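Putative sugar isomerase (Parabacteroides distasonis, PDB 3LMZ) probably acts as a sugar isomerase with a xylose isomerase-like TIM-barrel fold. Local coordinates at residues Y25-F30 / D238-I243; V80-M85 / L105-P110; A176-Y181 / R217-V222. One frame throughout, in Å; residues are numbered along the deposited sequence.

All three contacts belong to one xylose isomerase-like TIM barrel. Interaction 1 spans nearly the whole sequence, bringing the loop after strand 19-22 to the start of the last helix; interactions 2 and 3 both fall within that span, one following the other. Interaction 2 pairs two neighbouring barrel strands, whereas interaction 3 packs two neighbouring outer helices. Interactions 1 and 3 lie on opposite sides of the chain's centre, their own centres about 28 Å apart. Interactions 1 and 2 come closer, with centres about 21 Å apart and nearest atoms about 6 Å apart, without touching. Tyr84 OH of interaction 2 hydrogen-bonds to a bound citric acid, probably from the crystallisation liquor, which may mark a pocket.

Interaction 1: Y25-F30 / D238-I243; sequences YTFVNF and DPFLGI
Where the loop after the first strand of the TIM barrel, strand 19-22, meets the start of the last helix, Thr26, Phe27 and Phe30 pack on Pro239, Phe240 and Ile243. Phe30 and Phe240 form a T-shaped pair, their planes at 70°. The edge of Phe240 points into the face of Phe30, with CZ of Phe240 lying 3.7 Å above the plane of the Phe30 ring, over its centre. Phe30 has its CG anti to the carbonyl carbon (chi1 -59°), which turns the ring toward the helix start, where its CE2 also meets Pro239 CD at 3.6 Å. Phe240 CE1 meets the edge of the Phe27 ring, near its plane, 3.9 Å from Phe27 CE1. Deeper in, Thr26 CG2 and Ile243 CD1 meet tip to tip at a tight 3.4 Å, while Thr26 OG1 turns to Tyr232 N and Leu230 O. An alanine in place of Phe30 would probably leave the edge of Phe240 without its aromatic face and open a gap beside Pro239. Phe240 also packs on Leu241 of the second subunit, so the cluster borders the dimer interface. This apolar cluster packs the loop after the first strand against the last helix of a TIM barrel, whose first and last strands pair in parallel.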
ATOM      1  N   TYR A  25       1.860  18.228   5.895  1.00 12.51           N
ATOM      2  CA  TYR A  25       1.489  17.906   7.272  1.00 12.22           C
ATOM      3  C   TYR A  25       1.657  16.423   7.604  1.00 12.53           C
ATOM      4  O   TYR A  25       1.873  16.046   8.767  1.00 13.82           O
ATOM      5  CB  TYR A  25       0.078  18.381   7.589  1.00 13.56           C
ATOM      6  CG  TYR A  25      -0.342  18.253   9.012  1.00 14.78           C
ATOM      7  CD1 TYR A  25       0.239  19.056   9.980  1.00 15.56           C
ATOM      8  CD2 TYR A  25      -1.361  17.390   9.385  1.00 16.57           C
ATOM      9  CE1 TYR A  25      -0.191  18.981  11.311  1.00 17.86           C
ATOM     10  CE2 TYR A  25      -1.815  17.341  10.688  1.00 16.08           C
ATOM     11  CZ  TYR A  25      -1.172  18.141  11.645  1.00 17.86           C
ATOM     12  OH  TYR A  25      -1.563  18.191  12.989  1.00 21.94           O
ATOM     13  N   THR A  26       1.553  15.569   6.568  1.00 12.61           N
ATOM     14  CA  THR A  26       1.844  14.145   6.799  1.00 12.18           C
ATOM     15  C   THR A  26       3.165  13.943   7.563  1.00 13.32           C
ATOM     16  O   THR A  26       3.306  13.016   8.369  1.00 15.36           O
ATOM     17  CB  THR A  26       1.874  13.416   5.486  1.00 11.37           C
ATOM     18  OG1 THR A  26       0.575  13.478   4.904  1.00 12.86           O
ATOM     19  CG2 THR A  26       2.288  11.951   5.641  1.00 13.50           C
ATOM     20  N   PHE A  27       4.171  14.804   7.234  1.00 11.95           N
ATOM     21  CA  PHE A  27       5.517  14.742   7.776  1.00 13.60           C
ATOM     22  C   PHE A  27       5.774  15.883   8.764  1.00 14.07           C
ATOM     23  O   PHE A  27       6.929  16.245   8.975  1.00 13.88           O
ATOM     24  CB  PHE A  27       6.505  14.755   6.595  1.00 13.72           C
ATOM     25  CG  PHE A  27       6.494  13.489   5.804  1.00 12.30           C
ATOM     26  CD1 PHE A  27       7.202  12.374   6.237  1.00 16.14           C
ATOM     27  CD2 PHE A  27       5.714  13.373   4.663  1.00 15.19           C
ATOM     28  CE1 PHE A  27       7.163  11.186   5.524  1.00 18.74           C
ATOM     29  CE2 PHE A  27       5.685  12.168   3.965  1.00 15.06           C
ATOM     30  CZ  PHE A  27       6.376  11.094   4.414  1.00 14.91           C
ATOM     31  N   VAL A  28       4.780  16.310   9.545  1.00 13.81           N
ATOM     32  CA  VAL A  28       4.996  17.377  10.525  1.00 12.82           C
ATOM     33  C   VAL A  28       6.054  17.019  11.546  1.00 14.46           C
ATOM     34  O   VAL A  28       6.752  17.904  12.042  1.00 14.37           O
ATOM     35  CB  VAL A  28       3.675  17.765  11.229  1.00 15.49           C
ATOM     36  CG1 VAL A  28       3.090  16.593  12.084  1.00 13.97           C
ATOM     37  CG2 VAL A  28       3.833  19.058  12.087  1.00 15.35           C
ATOM     38  N   ASN A  29       6.208  15.719  11.863  1.00 14.19           N
ATOM     39  CA  ASN A  29       7.165  15.277  12.841  1.00 14.44           C
ATOM     40  C   ASN A  29       8.555  14.889  12.280  1.00 14.54           C
ATOM     41  O   ASN A  29       9.427  14.386  13.042  1.00 17.61           O
ATOM     42  CB  ASN A  29       6.585  14.113  13.677  1.00 17.09           C
ATOM     43  CG  ASN A  29       5.437  14.568  14.586  1.00 14.53           C
ATOM     44  OD1 ASN A  29       5.527  15.635  15.180  1.00 17.60           O
ATOM     45  ND2 ASN A  29       4.368  13.811  14.641  1.00 16.98           N
ATOM     46  N   PHE A  30       8.760  15.103  10.965  1.00 13.43           N
ATOM     47  CA  PHE A  30       9.941  14.692  10.242  1.00 14.62           C
ATOM     48  C   PHE A  30      10.580  15.793   9.436  1.00 14.19           C
ATOM     49  O   PHE A  30       9.883  16.706   8.963  1.00 15.82           O
ATOM     50  CB  PHE A  30       9.637  13.476   9.376  1.00 14.69           C
ATOM     51  CG  PHE A  30       9.147  12.323  10.216  1.00 14.29           C
ATOM     52  CD1 PHE A  30      10.040  11.531  10.918  1.00 14.73           C
ATOM     53  CD2 PHE A  30       7.817  12.181  10.479  1.00 16.99           C
ATOM     54  CE1 PHE A  30       9.616  10.517  11.784  1.00 17.04           C
ATOM     55  CE2 PHE A  30       7.365  11.191  11.342  1.00 15.42           C
ATOM     56  CZ  PHE A  30       8.275  10.347  12.010  1.00 14.94           C
ATOM     57  N   ASP A 238       4.948   7.888  13.884  1.00 16.90           N
ATOM     58  CA  ASP A 238       5.546   6.757  13.129  1.00 15.03           C
ATOM     59  C   ASP A 238       4.604   6.297  12.017  1.00 15.52           C
ATOM     60  O   ASP A 238       4.052   5.218  12.090  1.00 15.10           O
ATOM     61  CB  ASP A 238       5.931   5.609  14.086  1.00 17.36           C
ATOM     62  CG  ASP A 238       6.681   4.484  13.399  1.00 19.66           C
ATOM     63  OD1 ASP A 238       7.151   4.672  12.269  1.00 18.32           O
ATOM     64  OD2 ASP A 238       6.770   3.379  14.004  1.00 24.71           O
ATOM     65  N   PRO A 239       4.405   7.171  11.014  1.00 14.23           N
ATOM     66  CA  PRO A 239       3.299   6.974  10.070  1.00 13.88           C
ATOM     67  C   PRO A 239       3.616   6.125   8.810  1.00 13.51           C
ATOM     68  O   PRO A 239       2.765   5.934   7.914  1.00 14.90           O
ATOM     69  CB  PRO A 239       3.006   8.417   9.653  1.00 13.49           C
ATOM     70  CG  PRO A 239       4.376   9.088   9.638  1.00 15.80           C
ATOM     71  CD  PRO A 239       5.002   8.536  10.895  1.00 15.05           C
ATOM     72  N   PHE A 240       4.900   5.733   8.692  1.00 14.90           N
ATOM     73  CA  PHE A 240       5.442   5.241   7.434  1.00 15.02           C
ATOM     74  C   PHE A 240       4.625   4.042   6.901  1.00 14.27           C
ATOM     75  O   PHE A 240       4.268   3.998   5.682  1.00 13.31           O
ATOM     76  CB  PHE A 240       6.927   4.910   7.582  1.00 13.98           C
ATOM     77  CG  PHE A 240       7.715   6.114   7.965  1.00 17.03           C
ATOM     78  CD1 PHE A 240       8.119   7.030   7.016  1.00 17.76           C
ATOM     79  CD2 PHE A 240       7.979   6.376   9.306  1.00 15.36           C
ATOM     80  CE1 PHE A 240       8.799   8.183   7.418  1.00 18.44           C
ATOM     81  CE2 PHE A 240       8.645   7.529   9.707  1.00 17.10           C
ATOM     82  CZ  PHE A 240       9.078   8.413   8.753  1.00 20.86           C
ATOM     83  N   LEU A 241       4.337   3.087   7.767  0.50 14.78           N
ATOM     84  CA  LEU A 241       3.613   1.913   7.338  0.50 12.12           C
ATOM     85  C   LEU A 241       2.218   2.238   6.783  0.50 13.69           C
ATOM     86  O   LEU A 241       1.758   1.663   5.802  0.50 14.33           O
ATOM     87  CB  LEU A 241       3.546   0.895   8.492  0.50 13.63           C
ATOM     88  CG  LEU A 241       3.429  -0.580   8.137  0.50 12.25           C
ATOM     89  CD1 LEU A 241       4.747  -1.187   7.642  0.50 14.94           C
ATOM     90  CD2 LEU A 241       2.920  -1.264   9.385  0.50 11.09           C
ATOM     91  N   GLY A 242       1.549   3.195   7.428  1.00 12.85           N
ATOM     92  CA  GLY A 242       0.223   3.629   7.015  1.00 13.52           C
ATOM     93  C   GLY A 242       0.219   4.480   5.758  1.00 11.52           C
ATOM     94  O   GLY A 242      -0.665   4.371   4.903  1.00 12.87           O
ATOM     95  N   ILE A 243       1.211   5.356   5.671  1.00 12.08           N
ATOM     96  CA  ILE A 243       1.444   6.156   4.454  1.00 12.67           C
ATOM     97  C   ILE A 243       1.594   5.204   3.264  1.00 13.44           C
ATOM     98  O   ILE A 243       0.891   5.305   2.247  1.00 13.14           O
ATOM     99  CB  ILE A 243       2.672   7.076   4.575  1.00 12.93           C
ATOM    100  CG1 ILE A 243       2.426   8.220   5.577  1.00 12.10           C
ATOM    101  CG2 ILE A 243       2.985   7.626   3.193  1.00 13.53           C
ATOM    102  CD1 ILE A 243       3.740   8.892   6.021  1.00 13.81           C
TER

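Interaction 2: V80-M85 / L105-P110; sequences VGPIYM and LIVGVP
Strands 80-85 and 105-110 run parallel, their axes 4.2 Å apart at closest and 26° from exact alignment, as the two strands of a beta-alpha-beta unit in the TIM barrel, with helix 88-101 between them. Five backbone hydrogen bonds join them, Val80 N to Leu105 O and Val107 N to Val80 O at the start, then Ile83 N to Val107 O, Val109 N to Ile83 O and Met85 N to Val109 O. Between Val80 and Ile83 the register slips by one residue in a beta bulge, which holds Gly81 and the cis peptide before Pro82. A side chain on Gly81 would collide with Val107 O. Pro82 lies alongside Val107, its CG 3.9 Å from Val107 CG1. On the face shared with Val80 and Ile106, the extended chain of Met85, a selenomethionine, crosses Ile106 at about a right angle, its CE 3.7 Å from Ile106 CG2, with helix 88-101 packed against both residues. On the other face Tyr84, whose OH bonds to a citric acid molecule, spreads its ring over Val109. This is a CH-pi contact: Val109 CB lies 3.9 Å from the Tyr84 ring centroid, 15° off the normal.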
ATOM      1  N   VAL A  80       2.497  25.891  -2.125  1.00 12.69           N
ATOM      2  CA  VAL A  80       2.824  26.165  -0.711  1.00 12.38           C
ATOM      3  C   VAL A  80       1.563  26.140   0.161  1.00 12.69           C
ATOM      4  O   VAL A  80       0.488  26.638  -0.290  1.00 15.20           O
ATOM      5  CB  VAL A  80       3.558  27.533  -0.500  1.00 13.13           C
ATOM      6  CG1 VAL A  80       5.000  27.513  -1.137  1.00 12.24           C
ATOM      7  CG2 VAL A  80       2.753  28.733  -1.049  1.00 12.30           C
ATOM      8  N   GLY A  81       1.704  25.554   1.360  1.00 12.28           N
ATOM      9  CA  GLY A  81       0.640  25.586   2.372  1.00 12.52           C
ATOM     10  C   GLY A  81       0.139  24.228   2.758  1.00 14.19           C
ATOM     11  O   GLY A  81       0.717  23.231   2.365  1.00 14.83           O
ATOM     12  N   PRO A  82      -0.968  24.170   3.497  1.00 14.37           N
ATOM     13  CA  PRO A  82      -1.744  25.328   3.927  1.00 16.89           C
ATOM     14  C   PRO A  82      -1.007  26.374   4.761  1.00 14.09           C
ATOM     15  O   PRO A  82      -0.240  26.064   5.645  1.00 15.73           O
ATOM     16  CB  PRO A  82      -2.855  24.715   4.778  1.00 15.63           C
ATOM     17  CG  PRO A  82      -2.980  23.258   4.296  1.00 14.44           C
ATOM     18  CD  PRO A  82      -1.623  22.881   3.780  1.00 15.05           C
ATOM     19  N   ILE A  83      -1.290  27.634   4.475  1.00 13.45           N
ATOM     20  CA  ILE A  83      -0.800  28.788   5.223  1.00 14.81           C
ATOM     21  C   ILE A  83      -2.023  29.508   5.803  1.00 14.22           C
ATOM     22  O   ILE A  83      -2.872  29.972   5.044  1.00 13.39           O
ATOM     23  CB  ILE A  83       0.006  29.791   4.341  1.00 16.17           C
ATOM     24  CG1 ILE A  83       1.214  29.106   3.660  1.00 15.82           C
ATOM     25  CG2 ILE A  83       0.444  30.992   5.215  1.00 16.25           C
ATOM     26  CD1 ILE A  83       1.924  29.928   2.612  1.00 17.44           C
ATOM     27  N   TYR A  84      -2.127  29.573   7.117  1.00 14.55           N
ATOM     28  CA  TYR A  84      -3.198  30.272   7.789  1.00 13.17           C
ATOM     29  C   TYR A  84      -2.884  31.779   7.694  1.00 15.20           C
ATOM     30  O   TYR A  84      -1.704  32.178   7.889  1.00 15.81           O
ATOM     31  CB  TYR A  84      -3.305  29.857   9.242  1.00 15.75           C
ATOM     32  CG  TYR A  84      -3.970  28.512   9.441  1.00 15.50           C
ATOM     33  CD1 TYR A  84      -3.402  27.328   9.004  1.00 18.27           C
ATOM     34  CD2 TYR A  84      -5.231  28.433  10.008  1.00 17.16           C
ATOM     35  CE1 TYR A  84      -4.080  26.104   9.169  1.00 17.00           C
ATOM     36  CE2 TYR A  84      -5.897  27.218  10.196  1.00 17.72           C
ATOM     37  CZ  TYR A  84      -5.300  26.057   9.810  1.00 17.43           C
ATOM     38  OH  TYR A  84      -5.949  24.820  10.009  1.00 19.95           O
HETATM   39  N   MSE A  85      -3.897  32.580   7.408  1.00 14.21           N
HETATM   40  CA  MSE A  85      -3.736  34.018   7.196  1.00 14.69           C
HETATM   41  C   MSE A  85      -4.801  34.794   7.957  1.00 14.50           C
HETATM   42  O   MSE A  85      -5.964  34.698   7.603  1.00 14.80           O
HETATM   43  CB  MSE A  85      -3.780  34.357   5.708  1.00 17.39           C
HETATM   44  CG  MSE A  85      -2.793  33.558   4.935  1.00 21.15           C
HETATM   45 SE   MSE A  85      -2.863  33.843   2.983  0.75 16.13          SE
HETATM   46  CE  MSE A  85      -2.144  32.130   2.512  1.00 13.64           C
ATOM     47  N   LEU A 105       0.435  28.342  -7.019  1.00 13.61           N
ATOM     48  CA  LEU A 105      -0.717  27.825  -6.252  1.00 12.74           C
ATOM     49  C   LEU A 105      -0.355  27.924  -4.767  1.00 15.17           C
ATOM     50  O   LEU A 105       0.687  27.444  -4.286  1.00 14.48           O
ATOM     51  CB  LEU A 105      -1.006  26.349  -6.601  1.00 10.86           C
ATOM     52  CG  LEU A 105      -2.092  25.624  -5.797  1.00 14.15           C
ATOM     53  CD1 LEU A 105      -3.404  26.322  -5.900  1.00 14.92           C
ATOM     54  CD2 LEU A 105      -2.194  24.107  -6.234  1.00 14.47           C
ATOM     55  N   ILE A 106      -1.271  28.570  -4.057  1.00 13.46           N
ATOM     56  CA  ILE A 106      -1.190  28.774  -2.622  1.00 12.31           C
ATOM     57  C   ILE A 106      -2.411  28.082  -1.987  1.00 14.28           C
ATOM     58  O   ILE A 106      -3.543  28.301  -2.409  1.00 14.19           O
ATOM     59  CB  ILE A 106      -1.238  30.275  -2.240  1.00 12.93           C
ATOM     60  CG1 ILE A 106      -0.036  31.012  -2.803  1.00 13.09           C
ATOM     61  CG2 ILE A 106      -1.366  30.458  -0.717  1.00 14.08           C
ATOM     62  CD1 ILE A 106      -0.080  32.593  -2.587  1.00 12.71           C
ATOM     63  N   VAL A 107      -2.145  27.179  -1.043  1.00 13.92           N
ATOM     64  CA  VAL A 107      -3.174  26.551  -0.211  1.00 13.62           C
ATOM     65  C   VAL A 107      -3.206  27.384   1.084  1.00 12.75           C
ATOM     66  O   VAL A 107      -2.208  27.584   1.778  1.00 13.50           O
ATOM     67  CB  VAL A 107      -2.895  25.062   0.009  1.00 13.75           C
ATOM     68  CG1 VAL A 107      -4.096  24.430   0.767  1.00 13.96           C
ATOM     69  CG2 VAL A 107      -2.642  24.337  -1.368  1.00 15.84           C
ATOM     70  N   GLY A 108      -4.387  27.934   1.385  1.00 15.20           N
ATOM     71  CA  GLY A 108      -4.540  28.918   2.462  1.00 13.70           C
ATOM     72  C   GLY A 108      -5.752  28.704   3.340  1.00 13.74           C
ATOM     73  O   GLY A 108      -6.684  27.967   2.962  1.00 14.17           O
ATOM     74  N   VAL A 109      -5.700  29.327   4.514  1.00 13.88           N
ATOM     75  CA  VAL A 109      -6.853  29.432   5.365  1.00 13.90           C
ATOM     76  C   VAL A 109      -6.983  30.891   5.786  1.00 13.95           C
ATOM     77  O   VAL A 109      -6.479  31.277   6.831  1.00 14.37           O
ATOM     78  CB  VAL A 109      -6.764  28.473   6.564  1.00 13.64           C
ATOM     79  CG1 VAL A 109      -8.085  28.456   7.375  1.00 15.39           C
ATOM     80  CG2 VAL A 109      -6.404  27.057   6.063  1.00 14.71           C
ATOM     81  N   PRO A 110      -7.640  31.718   4.961  1.00 13.22           N
ATOM     82  CA  PRO A 110      -7.806  33.170   5.304  1.00 12.13           C
ATOM     83  C   PRO A 110      -9.064  33.389   6.125  1.00 13.91           C
ATOM     84  O   PRO A 110     -10.123  32.798   5.802  1.00 15.76           O
ATOM     85  CB  PRO A 110      -7.945  33.809   3.949  1.00 13.49           C
ATOM     86  CG  PRO A 110      -8.603  32.763   3.102  1.00 15.24           C
ATOM     87  CD  PRO A 110      -8.260  31.400   3.670  1.00 15.13           C
TER

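Interaction 3: A176-Y181 / R217-V222; sequences ADLKKY and RMMREV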
ATOM      1  N   ALA A 176     -19.875  14.017  -5.039  1.00 15.10           N
ATOM      2  CA  ALA A 176     -20.924  14.926  -5.542  1.00 14.98           C
ATOM      3  C   ALA A 176     -20.482  16.384  -5.401  1.00 12.57           C
ATOM      4  O   ALA A 176     -20.776  17.226  -6.271  1.00 16.96           O
ATOM      5  CB  ALA A 176     -22.284  14.685  -4.862  1.00 14.71           C
ATOM      6  N   ASP A 177     -19.717  16.695  -4.339  1.00 13.90           N
ATOM      7  CA  ASP A 177     -19.185  18.065  -4.206  1.00 13.62           C
ATOM      8  C   ASP A 177     -18.182  18.382  -5.346  1.00 14.40           C
ATOM      9  O   ASP A 177     -18.183  19.472  -5.917  1.00 15.17           O
ATOM     10  CB  ASP A 177     -18.579  18.287  -2.822  1.00 11.75           C
ATOM     11  CG  ASP A 177     -19.629  18.453  -1.755  1.00 14.40           C
ATOM     12  OD1 ASP A 177     -20.837  18.531  -2.066  1.00 16.11           O
ATOM     13  OD2 ASP A 177     -19.255  18.437  -0.581  1.00 14.71           O
ATOM     14  N   LEU A 178     -17.316  17.416  -5.654  1.00 13.40           N
ATOM     15  CA  LEU A 178     -16.393  17.583  -6.795  1.00 13.47           C
ATOM     16  C   LEU A 178     -17.161  17.845  -8.112  1.00 15.19           C
ATOM     17  O   LEU A 178     -16.791  18.759  -8.880  1.00 15.81           O
ATOM     18  CB  LEU A 178     -15.425  16.389  -6.922  1.00 13.80           C
ATOM     19  CG  LEU A 178     -14.503  16.430  -8.157  1.00 14.81           C
ATOM     20  CD1 LEU A 178     -13.504  17.641  -8.140  1.00 16.70           C
ATOM     21  CD2 LEU A 178     -13.752  15.079  -8.228  1.00 16.94           C
ATOM     22  N   LYS A 179     -18.241  17.090  -8.348  0.50 14.62           N
ATOM     23  CA  LYS A 179     -19.076  17.291  -9.550  0.50 16.17           C
ATOM     24  C   LYS A 179     -19.621  18.730  -9.580  0.50 16.80           C
ATOM     25  O   LYS A 179     -19.498  19.422 -10.585  0.50 17.53           O
ATOM     26  CB  LYS A 179     -20.226  16.290  -9.630  0.50 16.26           C
ATOM     27  CG  LYS A 179     -21.065  16.403 -10.910  0.50 17.88           C
ATOM     28  CD  LYS A 179     -22.375  15.599 -10.824  0.50 20.09           C
ATOM     29  CE  LYS A 179     -22.156  14.119 -11.049  0.50 27.43           C
ATOM     30  NZ  LYS A 179     -23.409  13.320 -10.829  0.50 30.81           N
ATOM     31  N   LYS A 180     -20.210  19.176  -8.470  0.50 14.85           N
ATOM     32  CA  LYS A 180     -20.775  20.531  -8.404  0.50 15.42           C
ATOM     33  C   LYS A 180     -19.734  21.613  -8.601  0.50 15.33           C
ATOM     34  O   LYS A 180     -19.949  22.604  -9.350  0.50 16.35           O
ATOM     35  CB  LYS A 180     -21.485  20.751  -7.061  0.50 16.01           C
ATOM     36  CG  LYS A 180     -22.777  19.978  -6.928  0.50 19.81           C
ATOM     37  CD  LYS A 180     -23.512  20.300  -5.632  0.50 20.81           C
ATOM     38  CE  LYS A 180     -22.792  19.756  -4.412  0.50 24.50           C
ATOM     39  NZ  LYS A 180     -23.610  19.858  -3.171  0.50 29.91           N
ATOM     40  N   TYR A 181     -18.618  21.443  -7.909  1.00 13.65           N
ATOM     41  CA  TYR A 181     -17.704  22.570  -7.603  1.00 13.37           C
ATOM     42  C   TYR A 181     -16.390  22.539  -8.352  1.00 14.50           C
ATOM     43  O   TYR A 181     -15.525  23.350  -8.081  1.00 13.77           O
ATOM     44  CB  TYR A 181     -17.440  22.646  -6.095  1.00 13.64           C
ATOM     45  CG  TYR A 181     -18.690  22.696  -5.228  1.00 13.12           C
ATOM     46  CD1 TYR A 181     -19.787  23.471  -5.615  1.00 14.41           C
ATOM     47  CD2 TYR A 181     -18.765  22.054  -4.002  1.00 15.10           C
ATOM     48  CE1 TYR A 181     -20.956  23.557  -4.820  1.00 14.22           C
ATOM     49  CE2 TYR A 181     -19.935  22.109  -3.223  1.00 15.89           C
ATOM     50  CZ  TYR A 181     -21.012  22.890  -3.626  1.00 16.01           C
ATOM     51  OH  TYR A 181     -22.154  22.983  -2.858  1.00 17.55           O
ATOM     52  N   ARG A 217     -13.269   8.057 -10.898  1.00 14.53           N
ATOM     53  CA  ARG A 217     -14.095   8.216 -12.064  1.00 14.02           C
ATOM     54  C   ARG A 217     -14.546   9.659 -12.226  1.00 15.86           C
ATOM     55  O   ARG A 217     -14.610  10.179 -13.343  1.00 15.39           O
ATOM     56  CB  ARG A 217     -15.313   7.286 -11.999  1.00 15.43           C
ATOM     57  CG  ARG A 217     -15.018   5.839 -12.224  1.00 16.55           C
ATOM     58  CD  ARG A 217     -16.317   5.011 -12.237  1.00 16.27           C
ATOM     59  NE  ARG A 217     -15.990   3.660 -11.822  1.00 35.81           N
ATOM     60  CZ  ARG A 217     -16.236   3.147 -10.615  1.00 32.75           C
ATOM     61  NH1 ARG A 217     -16.926   3.819  -9.676  1.00 30.51           N
ATOM     62  NH2 ARG A 217     -15.857   1.904 -10.380  1.00 41.45           N
HETATM   63  N   MSE A 218     -14.874  10.315 -11.115  1.00 14.57           N
HETATM   64  CA  MSE A 218     -15.335  11.687 -11.179  1.00 13.40           C
HETATM   65  C   MSE A 218     -14.243  12.657 -11.605  1.00 13.64           C
HETATM   66  O   MSE A 218     -14.491  13.650 -12.323  1.00 15.25           O
HETATM   67  CB  MSE A 218     -15.972  12.146  -9.848  1.00 12.11           C
HETATM   68  CG  MSE A 218     -16.638  13.513  -9.948  1.00 14.12           C
HETATM   69 SE   MSE A 218     -17.988  13.687 -11.311  0.75 17.87          SE
HETATM   70  CE  MSE A 218     -19.312  12.468 -10.589  1.00 19.59           C
HETATM   71  N   MSE A 219     -13.029  12.387 -11.181  1.00 13.51           N
HETATM   72  CA  MSE A 219     -11.909  13.248 -11.587  1.00 13.96           C
HETATM   73  C   MSE A 219     -11.667  13.173 -13.081  1.00 15.16           C
HETATM   74  O   MSE A 219     -11.312  14.164 -13.706  1.00 14.01           O
HETATM   75  CB  MSE A 219     -10.623  12.967 -10.798  1.00 13.40           C
HETATM   76  CG  MSE A 219     -10.711  13.353  -9.313  1.00 11.18           C
HETATM   77 SE   MSE A 219      -9.051  13.191  -8.339  0.75 15.78          SE
HETATM   78  CE  MSE A 219      -9.063  11.257  -8.260  1.00 17.27           C
ATOM     79  N   ARG A 220     -11.850  11.969 -13.617  1.00 14.64           N
ATOM     80  CA  ARG A 220     -11.799  11.795 -15.076  1.00 12.58           C
ATOM     81  C   ARG A 220     -12.961  12.554 -15.733  1.00 16.54           C
ATOM     82  O   ARG A 220     -12.775  13.267 -16.707  1.00 17.90           O
ATOM     83  CB  ARG A 220     -11.849  10.326 -15.440  1.00 14.90           C
ATOM     84  CG  ARG A 220     -10.641   9.530 -15.066  1.00 14.30           C
ATOM     85  CD  ARG A 220     -10.876   8.049 -15.276  1.00 16.92           C
ATOM     86  NE  ARG A 220      -9.805   7.270 -14.662  1.00 16.18           N
ATOM     87  CZ  ARG A 220      -9.905   5.981 -14.428  1.00 17.15           C
ATOM     88  NH1 ARG A 220     -11.019   5.349 -14.796  1.00 21.43           N
ATOM     89  NH2 ARG A 220      -8.889   5.329 -13.846  1.00 16.81           N
ATOM     90  N   GLU A 221     -14.158  12.437 -15.160  1.00 14.92           N
ATOM     91  CA  GLU A 221     -15.351  13.047 -15.750  1.00 16.07           C
ATOM     92  C   GLU A 221     -15.247  14.581 -15.795  1.00 15.13           C
ATOM     93  O   GLU A 221     -15.697  15.183 -16.813  1.00 17.82           O
ATOM     94  CB  GLU A 221     -16.614  12.561 -15.016  1.00 20.25           C
ATOM     95  CG  GLU A 221     -17.864  13.338 -15.336  1.00 18.04           C
ATOM     96  CD  GLU A 221     -19.092  12.860 -14.557  1.00 19.57           C
ATOM     97  OE1 GLU A 221     -19.165  11.658 -14.212  1.00 19.86           O
ATOM     98  OE2 GLU A 221     -19.990  13.707 -14.297  1.00 24.51           O
ATOM     99  N   VAL A 222     -14.697  15.209 -14.745  1.00 14.36           N
ATOM    100  CA  VAL A 222     -14.581  16.678 -14.719  1.00 14.82           C
ATOM    101  C   VAL A 222     -13.216  17.160 -15.167  1.00 17.29           C
ATOM    102  O   VAL A 222     -12.963  18.371 -15.178  1.00 17.68           O
ATOM    103  CB  VAL A 222     -14.862  17.242 -13.291  1.00 15.05           C
ATOM    104  CG1 VAL A 222     -16.265  16.818 -12.782  1.00 15.85           C
ATOM    105  CG2 VAL A 222     -13.769  16.846 -12.334  1.00 15.61           C
TER
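Leu178 and Met218 each hold CG anti to the backbone N (chi1 175° and -172°), a torsion that sends both side chains across the groove between two outer helices of the TIM barrel. These helices, 174-181 and 212-221, run side by side in the same direction, their short segments 7° apart and 9.8 Å at closest between axes. The two side chains slide past each other from opposite directions. Leu178 leads with CD2, which settles against two carbons of the facing helix, 3.7 Å from Met218 CG and 3.7 Å from Met219 CG, so that one methyl touches two consecutive residues. Both methionines are selenomethionines. Leu178 also packs on Leu162 and Val185 and Met219 on Met188, all on barrel strands, so the residues that join the helices also seat them on the barrel. On the solvent side the Met218 chain bends twice and turns back toward Lys179, bringing SE to 3.8 Å from Lys179 CB. The lysine is modelled in two conformers, so the placing of its outer carbons is less certain. No hydrogen bond crosses between the segments, and Lys179 NZ stays 4.9 Å from Glu221 OE2 in the conformer given, too far for a salt bridge. Val222 adds a longer contact, its CG2 4.3 Å from Leu178 CG.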